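Local coordinates for LPS-assembly lipoprotein LptE (Acinetobacter baumannii, PDB 5TSE), which probably works with LptD in placing lipopolysaccharide at the surface of the outer membrane, and probably binds lipopolysaccharide itself, at residues G85-I88 with T89-R92; L125-Q128 with I129-I133. One frame throughout, in Å; residues are numbered along the deposited sequence.

Contact 1 (G85-I88 with T89-R92); sequences GNKI and TEPR
K87 and E90 meet at their charged ends, their side chains set at a slant to one another. K87 NZ donates to E90 OE1 at 2.7 Å, making a salt bridge. The ammonium comes to the syn side of that oxygen, 27° out of the carboxylate plane. The lysine starts with CG anti to the backbone N and bends at chi3 (67°), which brings CE and NZ round to the acid. E90 folds back at chi2 (-62°) to meet it. The same lysine runs past the backbone of T89: its CG lies 3.0 Å from T89 O. The other oxygen, E90 OE2, bonds to the backbone N of Q142, so the carboxylate ties the loop to the C-terminal tail. T89 OG1 hydrogen-bonds to E90 O at 3.2 Å, from above the carbonyl plane, and also bonds to the backbone N of I80. I88 packs on I80 and Y13, and its backbone pairs with I80 and A141. This is a surface connection between two antiparallel strands, 68-81 and 92-101, with a lysine–glutamate pair spanning three residues on the approach to the second strand.

Contact 2 (L125-Q128 with I129-I133); sequences LAQQ and ITRQI
The R131 guanidinium has the backbone O of Q127 over one face, with R131 NH1 3.4 Å from it at an angle too poor for a hydrogen bond. The Q127 side chain lies alongside, pointing the same way. Its amide plane is turned 49° from the guanidinium. Q127 OE1 stays 4.1 Å from R131 NH2. R131 bends twice along its chain, at chi2 and chi3, and so folds back over the preceding turn. Q127 O is already used by R131 N, at 2.8 Å. The Q128 amide points elsewhere: its NE2 bonds to D124 OD1, one turn earlier, and to T95 O.

One turn of helix also joins A126 to T130. A126 O accepts two bonds, from T130 N at 3.0 Å and from T130 OG1 at 2.9 Å. The two donors come from opposite faces of the carbonyl plane. OG1 sits beside its own backbone N (chi1 -64°), which lets the hydroxyl turn back and donate to this oxygen. On the apolar side, I129 CD1 touches L125 CG at 4.1 Å, and I129 CG1 passes 3.3 Å from L125 O.

The turns belong to helix 110-134, which packs on the sheet along one flank and against helix 25-37 along another. L125 and I129 face strand 68-81 through L74, V76 and F78, and L125 also meets L94 of strand 92-101. A126 and T130 pack against Y34 of helix 25-37.

Overall arrangement
Contact 1 is a surface loop about 16 Å from the centre of the chain to its own centre. Contact 2 is partly buried, its centre about 7 Å from that point. Both lean on strand 68-81, the first at its end and the second across its face. Their chemistry follows their place. On the loop, a surface ion pair adds to backbone bonds with strand 68-81 and the C-terminal tail. Backbone bonds, a threonine hydroxyl and apolar branches hold the helix turns. In contact 2, Q128 and Q132 border the apolar side at strand 92-101. The centres are about 16 Å apart, yet the two contacts touch where R92 CG packs 3.3 Å from Q132 OE1, at the start of strand 92-101.

Contact 1 (G85-I88 with T89-R92)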
# COMPACT_ATOMS: atom_id res chain seq x y z
N GLY A 85 -5.91 18.88 -8.75
CA GLY A 85 -6.95 18.26 -7.91
C GLY A 85 -7.92 17.33 -8.62
O GLY A 85 -8.75 16.67 -7.97
N ASN A 86 -7.82 17.26 -9.95
CA ASN A 86 -8.71 16.44 -10.76
C ASN A 86 -8.40 14.97 -10.58
O ASN A 86 -7.26 14.53 -10.78
CB ASN A 86 -8.57 16.78 -12.25
CG ASN A 86 -8.81 18.25 -12.55
OD1 ASN A 86 -8.14 18.83 -13.39
ND2 ASN A 86 -9.74 18.85 -11.83
N LYS A 87 -9.43 14.21 -10.22
CA LYS A 87 -9.31 12.79 -10.05
C LYS A 87 -9.15 12.22 -11.44
O LYS A 87 -9.98 12.51 -12.30
CB LYS A 87 -10.57 12.25 -9.39
CG LYS A 87 -10.55 10.77 -9.10
CD LYS A 87 -11.83 10.27 -8.42
CE LYS A 87 -13.04 10.34 -9.34
NZ LYS A 87 -14.24 9.76 -8.67
N ILE A 88 -8.08 11.47 -11.70
CA ILE A 88 -7.91 10.89 -13.04
C ILE A 88 -8.23 9.38 -13.09
O ILE A 88 -8.39 8.83 -14.18
CB ILE A 88 -6.56 11.26 -13.69
CG1 ILE A 88 -5.39 10.46 -13.14
CG2 ILE A 88 -6.31 12.76 -13.56
CD1 ILE A 88 -4.13 10.67 -13.95
N THR A 89 -8.31 8.73 -11.93
CA THR A 89 -8.70 7.31 -11.85
C THR A 89 -9.67 7.16 -10.70
O THR A 89 -9.67 7.98 -9.79
CB THR A 89 -7.54 6.35 -11.52
OG1 THR A 89 -7.15 6.50 -10.15
CG2 THR A 89 -6.36 6.56 -12.44
N GLU A 90 -10.49 6.12 -10.71
CA GLU A 90 -11.39 5.92 -9.59
C GLU A 90 -10.57 5.34 -8.45
O GLU A 90 -9.48 4.79 -8.69
CB GLU A 90 -12.56 5.01 -9.97
CG GLU A 90 -13.48 5.60 -11.03
CD GLU A 90 -14.17 6.89 -10.59
OE1 GLU A 90 -14.23 7.16 -9.38
OE2 GLU A 90 -14.66 7.64 -11.47
N PRO A 91 -11.05 5.48 -7.20
CA PRO A 91 -10.31 4.91 -6.08
C PRO A 91 -10.14 3.40 -6.23
O PRO A 91 -10.97 2.75 -6.84
CB PRO A 91 -11.16 5.24 -4.85
CG PRO A 91 -12.13 6.28 -5.27
CD PRO A 91 -12.26 6.22 -6.77
N ARG A 92 -9.06 2.87 -5.69
CA ARG A 92 -8.75 1.46 -5.73
C ARG A 92 -8.35 1.05 -4.31
O ARG A 92 -7.47 1.68 -3.73
CB ARG A 92 -7.60 1.22 -6.70
CG ARG A 92 -6.97 -0.16 -6.64
CD ARG A 92 -7.94 -1.30 -6.94
NE ARG A 92 -8.45 -1.26 -8.31
CZ ARG A 92 -9.27 -2.16 -8.84
NH1 ARG A 92 -9.70 -3.19 -8.11
NH2 ARG A 92 -9.67 -2.03 -10.10

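Contact 2 (L125-Q128 with I129-I133)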
# COMPACT_ATOMS: atom_id res chain seq x y z
N LEU A 125 2.11 -4.88 0.28
CA LEU A 125 1.18 -3.86 -0.18
C LEU A 125 1.87 -2.80 -1.05
O LEU A 125 1.31 -2.38 -2.04
CB LEU A 125 0.43 -3.22 0.99
CG LEU A 125 -0.68 -2.24 0.60
CD1 LEU A 125 -1.65 -2.88 -0.41
CD2 LEU A 125 -1.44 -1.77 1.82
N ALA A 126 3.09 -2.38 -0.69
CA ALA A 126 3.82 -1.39 -1.50
C ALA A 126 3.99 -1.90 -2.94
O ALA A 126 3.83 -1.14 -3.92
CB ALA A 126 5.18 -1.08 -0.88
N GLN A 127 4.29 -3.20 -3.07
CA GLN A 127 4.48 -3.84 -4.37
C GLN A 127 3.16 -3.92 -5.15
O GLN A 127 3.16 -3.67 -6.35
CB GLN A 127 5.13 -5.24 -4.21
CG GLN A 127 6.50 -5.18 -3.54
CD GLN A 127 7.24 -6.51 -3.50
OE1 GLN A 127 7.26 -7.26 -4.48
NE2 GLN A 127 7.89 -6.80 -2.37
N GLN A 128 2.03 -4.22 -4.49
CA GLN A 128 0.73 -4.26 -5.19
C GLN A 128 0.33 -2.88 -5.71
O GLN A 128 -0.21 -2.75 -6.81
CB GLN A 128 -0.43 -4.75 -4.31
CG GLN A 128 -0.37 -6.19 -3.85
CD GLN A 128 -1.59 -6.52 -2.99
OE1 GLN A 128 -2.74 -6.44 -3.44
NE2 GLN A 128 -1.34 -6.90 -1.75
N ILE A 129 0.53 -1.85 -4.89
CA ILE A 129 0.20 -0.48 -5.30
C ILE A 129 1.03 -0.13 -6.52
O ILE A 129 0.51 0.38 -7.50
CB ILE A 129 0.52 0.53 -4.19
CG1 ILE A 129 -0.40 0.29 -2.99
CG2 ILE A 129 0.33 1.95 -4.71
CD1 ILE A 129 0.02 1.02 -1.73
N THR A 130 2.32 -0.40 -6.43
CA THR A 130 3.24 -0.12 -7.51
C THR A 130 2.89 -0.93 -8.78
O THR A 130 2.99 -0.42 -9.90
CB THR A 130 4.67 -0.39 -7.04
OG1 THR A 130 4.99 0.55 -6.00
CG2 THR A 130 5.65 -0.22 -8.15
N ARG A 131 2.47 -2.18 -8.58
CA ARG A 131 2.08 -3.06 -9.69
C ARG A 131 0.94 -2.41 -10.47
O ARG A 131 1.06 -2.20 -11.68
CB ARG A 131 1.60 -4.43 -9.16
CG ARG A 131 1.43 -5.54 -10.20
CD ARG A 131 2.76 -6.18 -10.63
NE ARG A 131 3.40 -6.95 -9.55
CZ ARG A 131 4.36 -6.51 -8.71
NH1 ARG A 131 4.85 -5.26 -8.79
NH2 ARG A 131 4.84 -7.33 -7.77
N GLN A 132 -0.15 -2.09 -9.78
CA GLN A 132 -1.32 -1.52 -10.45
C GLN A 132 -1.09 -0.19 -11.16
O GLN A 132 -1.82 0.12 -12.10
CB GLN A 132 -2.54 -1.43 -9.53
CG GLN A 132 -3.07 -2.81 -9.14
CD GLN A 132 -4.52 -2.78 -8.71
OE1 GLN A 132 -5.23 -1.80 -8.92
NE2 GLN A 132 -4.98 -3.88 -8.15
N ILE A 133 -0.09 0.57 -10.73
CA ILE A 133 0.25 1.83 -11.39
C ILE A 133 1.04 1.50 -12.67
O ILE A 133 0.63 1.89 -13.76
CB ILE A 133 1.07 2.75 -10.45
CG1 ILE A 133 0.16 3.28 -9.35
CG2 ILE A 133 1.69 3.92 -11.20
CD1 ILE A 133 0.88 4.04 -8.27